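Local coordinates for transcriptional regulatory protein RcsB (Salmonella typhimurium, PDB 5O8Z) that acts as the DNA-binding response regulator of the Rcs signalling system and probably controls transcription of numerous genes with or without its partner RcsA, at residues N3-I8 and K47-V52; A9-I14 and S58-K63; I54-M59 and V85-N90. All blocks are in the same frame, centred on the assembly; numbering follows the deposited sequence.

Contact 1. Residues N3-I8 and K47-V52; sequences NMNVII and KLDAHV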
# COMPACT_ATOMS: atom_id res chain seq x y z
N ASN B 3 7.08 16.00 -26.85
CA ASN B 3 6.74 16.18 -25.44
C ASN B 3 5.54 15.31 -25.08
O ASN B 3 4.67 15.06 -25.91
CB ASN B 3 6.46 17.65 -25.06
CG ASN B 3 7.66 18.33 -24.42
OD1 ASN B 3 7.56 18.92 -23.33
ND2 ASN B 3 8.81 18.24 -25.08
N MET B 4 5.54 14.85 -23.84
CA MET B 4 4.46 14.06 -23.30
C MET B 4 3.93 14.80 -22.09
O MET B 4 4.67 15.02 -21.13
CB MET B 4 4.97 12.66 -22.89
CG MET B 4 4.51 11.52 -23.79
SD MET B 4 5.22 9.92 -23.32
CE MET B 4 5.10 9.94 -21.53
N ASN B 5 2.65 15.17 -22.14
CA ASN B 5 1.95 15.76 -21.00
C ASN B 5 1.39 14.67 -20.11
O ASN B 5 0.67 13.78 -20.59
CB ASN B 5 0.83 16.68 -21.48
CG ASN B 5 1.38 17.94 -22.15
OD1 ASN B 5 2.40 18.48 -21.72
ND2 ASN B 5 0.71 18.39 -23.20
N VAL B 6 1.70 14.76 -18.83
CA VAL B 6 1.47 13.68 -17.89
C VAL B 6 0.56 14.12 -16.76
O VAL B 6 0.77 15.17 -16.14
CB VAL B 6 2.81 13.14 -17.31
CG1 VAL B 6 2.57 12.02 -16.31
CG2 VAL B 6 3.68 12.61 -18.45
N ILE B 7 -0.45 13.31 -16.50
CA ILE B 7 -1.29 13.44 -15.31
C ILE B 7 -0.88 12.33 -14.35
O ILE B 7 -0.72 11.19 -14.75
CB ILE B 7 -2.79 13.34 -15.66
CG1 ILE B 7 -3.20 14.63 -16.37
CG2 ILE B 7 -3.63 13.13 -14.40
CD1 ILE B 7 -4.68 14.72 -16.72
N ILE B 8 -0.74 12.69 -13.09
CA ILE B 8 -0.41 11.75 -12.03
C ILE B 8 -1.55 11.69 -11.04
O ILE B 8 -2.09 12.73 -10.66
CB ILE B 8 0.85 12.17 -11.28
CG1 ILE B 8 2.03 12.34 -12.24
CG2 ILE B 8 1.21 11.12 -10.25
CD1 ILE B 8 3.19 13.12 -11.63
N LYS B 47 -10.12 18.85 -19.23
CA LYS B 47 -9.62 20.22 -19.34
C LYS B 47 -8.09 20.40 -19.37
O LYS B 47 -7.63 21.53 -19.25
CB LYS B 47 -10.23 21.07 -18.21
CG LYS B 47 -9.59 20.93 -16.84
CD LYS B 47 -10.45 21.53 -15.73
CE LYS B 47 -10.45 23.05 -15.73
NZ LYS B 47 -10.81 23.59 -14.39
N LEU B 48 -7.31 19.32 -19.55
CA LEU B 48 -5.84 19.43 -19.49
C LEU B 48 -5.03 19.13 -20.76
O LEU B 48 -3.89 19.58 -20.85
CB LEU B 48 -5.30 18.59 -18.32
CG LEU B 48 -5.66 19.10 -16.92
CD1 LEU B 48 -5.28 18.05 -15.87
CD2 LEU B 48 -5.00 20.43 -16.59
N ASP B 49 -5.59 18.41 -21.74
CA ASP B 49 -4.84 17.90 -22.91
C ASP B 49 -3.68 17.00 -22.45
O ASP B 49 -2.50 17.34 -22.59
CB ASP B 49 -4.33 19.03 -23.84
CG ASP B 49 -3.60 18.50 -25.09
OD1 ASP B 49 -3.87 17.35 -25.52
OD2 ASP B 49 -2.75 19.23 -25.65
N ALA B 50 -4.05 15.86 -21.89
CA ALA B 50 -3.11 14.89 -21.36
C ALA B 50 -2.88 13.79 -22.40
O ALA B 50 -3.81 13.42 -23.13
CB ALA B 50 -3.62 14.31 -20.06
N HIS B 51 -1.64 13.32 -22.48
CA HIS B 51 -1.29 12.20 -23.35
C HIS B 51 -1.14 10.90 -22.55
O HIS B 51 -1.43 9.82 -23.06
CB HIS B 51 -0.00 12.50 -24.15
CG HIS B 51 -0.02 13.84 -24.84
ND1 HIS B 51 -1.18 14.44 -25.28
CD2 HIS B 51 0.99 14.67 -25.19
CE1 HIS B 51 -0.90 15.59 -25.85
NE2 HIS B 51 0.41 15.76 -25.81
N VAL B 52 -0.71 11.01 -21.30
CA VAL B 52 -0.48 9.86 -20.45
C VAL B 52 -1.03 10.10 -19.04
O VAL B 52 -0.94 11.20 -18.51
CB VAL B 52 1.04 9.54 -20.37
CG1 VAL B 52 1.27 8.28 -19.56
CG2 VAL B 52 1.62 9.38 -21.77

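Contact 2. Residues A9-I14 and S58-K63; sequences ADDHPI and SMPGDK. With MG (magnesium ion), chain F; BEF (beryllium trifluoride ion), chain E.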
# COMPACT_ATOMS: atom_id res chain seq x y z
N ALA B 9 -1.89 10.49 -10.59
CA ALA B 9 -2.93 10.33 -9.60
C ALA B 9 -2.53 9.31 -8.55
O ALA B 9 -2.22 8.18 -8.88
CB ALA B 9 -4.24 9.92 -10.26
N ASP B 10 -2.55 9.72 -7.28
CA ASP B 10 -2.33 8.82 -6.14
C ASP B 10 -2.90 9.47 -4.90
O ASP B 10 -2.76 10.69 -4.76
CB ASP B 10 -0.83 8.56 -5.96
CG ASP B 10 -0.54 7.34 -5.05
OD1 ASP B 10 -0.85 7.42 -3.84
OD2 ASP B 10 0.03 6.32 -5.55
N ASP B 11 -3.49 8.69 -4.00
CA ASP B 11 -4.03 9.24 -2.75
C ASP B 11 -3.00 9.57 -1.65
O ASP B 11 -3.37 10.09 -0.61
CB ASP B 11 -5.17 8.38 -2.17
CG ASP B 11 -4.76 6.96 -1.83
OD1 ASP B 11 -3.95 6.37 -2.57
OD2 ASP B 11 -5.28 6.40 -0.84
N HIS B 12 -1.72 9.27 -1.89
CA HIS B 12 -0.66 9.59 -0.95
C HIS B 12 0.22 10.69 -1.52
O HIS B 12 0.96 10.44 -2.47
CB HIS B 12 0.21 8.35 -0.71
CG HIS B 12 -0.49 7.25 -0.00
ND1 HIS B 12 -0.04 5.95 -0.03
CD2 HIS B 12 -1.61 7.24 0.76
CE1 HIS B 12 -0.84 5.19 0.69
NE2 HIS B 12 -1.80 5.95 1.18
N PRO B 13 0.16 11.91 -0.96
CA PRO B 13 0.94 13.00 -1.57
C PRO B 13 2.45 12.76 -1.61
O PRO B 13 3.12 13.31 -2.48
CB PRO B 13 0.59 14.21 -0.69
CG PRO B 13 -0.79 13.90 -0.20
CD PRO B 13 -0.79 12.42 0.05
N ILE B 14 2.99 11.92 -0.71
CA ILE B 14 4.41 11.58 -0.73
C ILE B 14 4.79 10.83 -2.00
O ILE B 14 5.86 11.06 -2.56
CB ILE B 14 4.84 10.82 0.56
CG1 ILE B 14 6.36 10.83 0.73
CG2 ILE B 14 4.32 9.38 0.58
CD1 ILE B 14 6.94 12.19 1.02
N SER B 58 -5.65 1.96 -5.68
CA SER B 58 -6.46 2.24 -4.50
C SER B 58 -6.43 3.71 -4.20
O SER B 58 -5.39 4.24 -3.81
CB SER B 58 -6.02 1.45 -3.26
OG SER B 58 -5.97 0.07 -3.53
N MET B 59 -7.58 4.37 -4.40
CA MET B 59 -7.78 5.77 -4.02
C MET B 59 -9.22 6.03 -3.62
O MET B 59 -10.12 5.36 -4.12
CB MET B 59 -7.53 6.70 -5.21
CG MET B 59 -6.21 6.53 -5.93
SD MET B 59 -6.05 7.74 -7.27
CE MET B 59 -7.67 7.68 -8.03
N PRO B 60 -9.46 7.07 -2.80
CA PRO B 60 -10.84 7.48 -2.61
C PRO B 60 -11.54 7.97 -3.88
O PRO B 60 -10.91 8.36 -4.86
CB PRO B 60 -10.75 8.62 -1.58
CG PRO B 60 -9.36 8.58 -1.05
CD PRO B 60 -8.52 7.94 -2.08
N GLY B 61 -12.86 7.93 -3.83
CA GLY B 61 -13.73 8.50 -4.85
C GLY B 61 -14.94 7.60 -4.99
O GLY B 61 -14.87 6.56 -5.62
N ASP B 62 -16.04 8.02 -4.39
CA ASP B 62 -17.26 7.23 -4.44
C ASP B 62 -17.92 7.18 -5.84
O ASP B 62 -18.31 6.11 -6.29
CB ASP B 62 -18.24 7.71 -3.36
CG ASP B 62 -17.78 7.33 -1.95
OD1 ASP B 62 -16.77 7.91 -1.48
OD2 ASP B 62 -18.43 6.46 -1.32
N LYS B 63 -17.97 8.32 -6.53
CA LYS B 63 -18.71 8.47 -7.80
C LYS B 63 -18.22 7.55 -8.92
O LYS B 63 -19.02 6.88 -9.58
CB LYS B 63 -18.61 9.92 -8.28
CG LYS B 63 -19.69 10.40 -9.23
CD LYS B 63 -19.44 11.85 -9.59
CE LYS B 63 -20.66 12.59 -10.10
NZ LYS B 63 -21.23 13.54 -9.09
MG MG F . -3.33 4.39 -3.05
BE BEF E . -2.09 2.15 -4.84
F1 BEF E . -2.96 2.54 -3.69
F2 BEF E . -2.77 1.05 -5.58
F3 BEF E . -0.67 1.79 -4.57
O HOH W 1 -1.42 4.97 -2.44
O HOH W 2 -3.80 4.02 -1.14

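Contact 3. Residues I54-M59 and V85-N90; sequences ITDLSM and VLTMNN. With MG (magnesium ion), chain F; BEF (beryllium trifluoride ion), chain E.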
# COMPACT_ATOMS: atom_id res chain seq x y z
N ILE B 54 -0.47 8.41 -15.26
CA ILE B 54 0.21 7.53 -14.33
C ILE B 54 -0.69 7.48 -13.11
O ILE B 54 -0.80 8.47 -12.39
CB ILE B 54 1.59 8.09 -13.90
CG1 ILE B 54 2.48 8.30 -15.13
CG2 ILE B 54 2.21 7.19 -12.84
CD1 ILE B 54 3.77 9.06 -14.84
N THR B 55 -1.35 6.34 -12.88
CA THR B 55 -2.39 6.25 -11.86
C THR B 55 -2.21 5.14 -10.89
O THR B 55 -1.81 4.05 -11.22
CB THR B 55 -3.83 6.14 -12.43
OG1 THR B 55 -4.79 6.30 -11.35
CG2 THR B 55 -4.10 4.80 -13.14
N ASP B 56 -2.62 5.45 -9.67
CA ASP B 56 -2.73 4.52 -8.58
C ASP B 56 -4.01 3.69 -8.75
O ASP B 56 -4.89 4.10 -9.48
CB ASP B 56 -2.79 5.35 -7.30
CG ASP B 56 -2.66 4.54 -6.08
OD1 ASP B 56 -2.09 3.44 -6.15
OD2 ASP B 56 -3.13 5.00 -5.03
N LEU B 57 -4.09 2.51 -8.10
CA LEU B 57 -5.29 1.67 -8.10
C LEU B 57 -6.20 1.93 -6.90
O LEU B 57 -7.40 2.07 -7.09
CB LEU B 57 -4.97 0.16 -8.12
CG LEU B 57 -4.49 -0.51 -9.41
CD1 LEU B 57 -4.26 -2.02 -9.18
CD2 LEU B 57 -5.46 -0.33 -10.58
N SER B 58 -5.65 1.96 -5.68
CA SER B 58 -6.46 2.24 -4.50
C SER B 58 -6.43 3.71 -4.20
O SER B 58 -5.39 4.24 -3.81
CB SER B 58 -6.02 1.45 -3.26
OG SER B 58 -5.97 0.07 -3.53
N MET B 59 -7.58 4.37 -4.40
CA MET B 59 -7.78 5.77 -4.02
C MET B 59 -9.22 6.03 -3.62
O MET B 59 -10.12 5.36 -4.12
CB MET B 59 -7.53 6.70 -5.21
CG MET B 59 -6.21 6.53 -5.93
SD MET B 59 -6.05 7.74 -7.27
CE MET B 59 -7.67 7.68 -8.03
N VAL B 85 -0.18 2.10 -14.81
CA VAL B 85 -0.61 1.91 -13.43
C VAL B 85 0.62 1.74 -12.56
O VAL B 85 1.54 0.99 -12.91
CB VAL B 85 -1.55 0.70 -13.31
CG1 VAL B 85 -1.77 0.30 -11.87
CG2 VAL B 85 -2.86 1.01 -14.01
N LEU B 86 0.67 2.50 -11.46
CA LEU B 86 1.74 2.42 -10.47
C LEU B 86 1.04 2.09 -9.17
O LEU B 86 0.30 2.92 -8.65
CB LEU B 86 2.52 3.74 -10.37
CG LEU B 86 3.53 3.89 -9.22
CD1 LEU B 86 4.69 2.90 -9.33
CD2 LEU B 86 4.08 5.30 -9.19
N THR B 87 1.26 0.88 -8.66
CA THR B 87 0.48 0.34 -7.57
C THR B 87 1.32 -0.51 -6.61
O THR B 87 2.28 -1.13 -7.01
CB THR B 87 -0.70 -0.52 -8.11
OG1 THR B 87 -1.56 -0.92 -7.03
CG2 THR B 87 -0.23 -1.73 -8.90
N MET B 88 0.94 -0.50 -5.35
CA MET B 88 1.48 -1.41 -4.35
C MET B 88 0.73 -2.73 -4.30
O MET B 88 1.13 -3.59 -3.52
CB MET B 88 1.44 -0.76 -2.96
CG MET B 88 0.05 -0.66 -2.35
SD MET B 88 0.06 0.23 -0.78
CE MET B 88 -0.21 1.89 -1.37
N ASN B 89 -0.37 -2.86 -5.05
CA ASN B 89 -1.25 -4.02 -4.96
C ASN B 89 -0.67 -5.12 -5.85
O ASN B 89 -1.01 -5.22 -7.04
CB ASN B 89 -2.70 -3.68 -5.40
CG ASN B 89 -3.35 -2.53 -4.58
OD1 ASN B 89 -2.86 -2.13 -3.52
ND2 ASN B 89 -4.46 -2.00 -5.09
N ASN B 90 0.18 -5.97 -5.27
CA ASN B 90 0.84 -7.06 -6.03
C ASN B 90 0.14 -8.45 -6.07
O ASN B 90 0.77 -9.45 -6.35
CB ASN B 90 2.30 -7.21 -5.56
CG ASN B 90 2.41 -7.66 -4.12
OD1 ASN B 90 1.47 -7.55 -3.35
ND2 ASN B 90 3.59 -8.15 -3.75
MG MG F . -3.33 4.39 -3.05
BE BEF E . -2.09 2.15 -4.84
F1 BEF E . -2.96 2.54 -3.69
F2 BEF E . -2.77 1.05 -5.58
F3 BEF E . -0.67 1.79 -4.57
O HOH W 1 -1.42 4.97 -2.44
O HOH W 2 -3.80 4.02 -1.14

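Contact 1. Residues N3-I8 and K47-V52
The imidazole of His51 lies alongside strand 4-9, with CB of Asn5 4.2 Å above one of its faces and shifted toward the rim, while the carbonyl O of Asn3 and CA of Met4 meet the ring at its edge, close to its plane. The setting is the parallel sheet of a CheY-like receiver domain, and it illustrates how the loop after helix 38-44 enters strand 52-55 alongside its neighbour 4-9. With CG of His51 beside its own backbone N (chi1 -50°), the ring is laid along the backbone of Asn5. The Asn5 amide runs beside it in the same direction, the two planes 32° apart. Its ND2 makes a weak hydrogen bond of 3.4 Å to Asp49 O, while OD1 accepts from ND2 of Asn30 in the adjoining strand, so that both ends of the amide have a partner.

The backbone of Asn5 carries the junction. Its O accepts two successive N-H groups, His51 N at 3.0 Å and Val52 N at 3.2 Å; the first comes in tilted from the carbonyl plane, the second almost straight on. Regular parallel pairing then begins, with Ile7 N bonded to Val52 O at 3.0 Å and Val6 registered against Val52.

Side chains sort themselves onto the two faces of the sheet. On the face of Val6 and Val52, the bent chain of Met4 turns its CE onto Val52 CG2 at 3.5 Å. On the other, Ile7 reaches toward the incoming loop, with Val32 and Leu45 also against it. Its CD1 touches Ala50 CB at 3.5 Å and presses tightly against Leu48 CD1, also at 3.5 Å.

Contact 2. Residues A9-I14 and S58-K63
Asp11 and the loop 58-63 meet most closely around a magnesium ion, which Asp11 OD1 binds at 2.1 Å and Ser58 O at 2.2 Å. The two oxygens are neighbours because the metal draws them together. CG of Asp11 stands between its backbone N and carbonyl carbon (chi1 61°), which directs the carboxylate at the ion and leaves CB packed on Pro60 CD at 3.4 Å. Behind this, the bent chain of Met59 sets its sulfur against Ala9 CB at 4.1 Å and beside the backbone N of Asp10.

By contrast, two shell positions hold water: water 1 opposite Ser58 O, water 2 opposite Asp56 OD2. Water 1 donates to Asp10 OD1 at 2.9 Å and to F1 of the beryllium trifluoride; water 2 donates to the same fluorine and, weakly, to Asp11 OD2. Asp10 is thus second-shell; its OD1 also accepts from His12 N at 2.8 Å in an Asx turn just before helix 13-23, and its OD2 forms a salt bridge with Lys109. Asp56 OD2 and F1, the latter 2.0 Å from the magnesium, complete six positions. Paired acidic residues after the first strand form the acidic magnesium pocket of response regulator receiver domains.

Contact 3. Residues I54-M59 and V85-N90
F2 of the beryllium trifluoride is gripped from both segments: Thr87 OG1 donates to it at 2.7 Å, and from the other segment the backbone N atoms of Ser58 and Leu57 do so at 3.0 and 3.2 Å. The site sits at the carboxyl ends of two parallel strands, 52-55 and 82-87, of the beta-alpha-beta unit that carries the acceptor aspartate of the receiver fold. Asp56 OD1 is joined to beryllium at 1.8 Å, making the adduct a mimic of the aspartylphosphate predicted at this position, while OD2 of the same carboxylate binds magnesium. Met88 N holds F3 at 2.9 Å, and Lys109 supplies another hydrogen bond to the group.

The Thr87 hydroxyl serves two partners. With OG1 anti to the backbone N (chi1 -173°), it gives its proton to F2 and accepts from Asn89 N, closing an ST turn. This inward pose is consistent with the activated state of receiver domains. Met88, next along, packs on Met88 of the second subunit.

Beneath the pocket the strands pair through Leu86 N and Thr55 O at 2.9 Å, and Leu57 crosses Val85 at about a right angle, its CG 3.8 Å from Val85 CG1. Leu57 also leans CD1 on the hydroxyl of Thr87, with helices 67-77 and 92-100 around it. Beyond the strand ends the two loops are tied by Asn89 ND2, which donates to Ser58 OG at 3.0 Å, nearly straight at 173° and with the acceptor in the amide plane.

In the fold
The three contacts follow neighbouring strands of one parallel sheet from its far end to the phosphorylation site. Contact 1 lies about 18 Å, centre to centre, from each of the other two. It adjoins contact 2 along the chain and touches contact 3 through Ile7 O and Ile54 N, 2.8 Å apart, and through Val6 packing on Ile54. Contacts 2 and 3 have centres about 9 Å apart and share Ser58 and Met59, the magnesium ion, the beryllium trifluoride and both waters. Ala9 pairs with Ile54 and Asp56 between them, and the chain that pairs in contact 1 continues from Ala9 to Asp10 and Asp11 at the metal site.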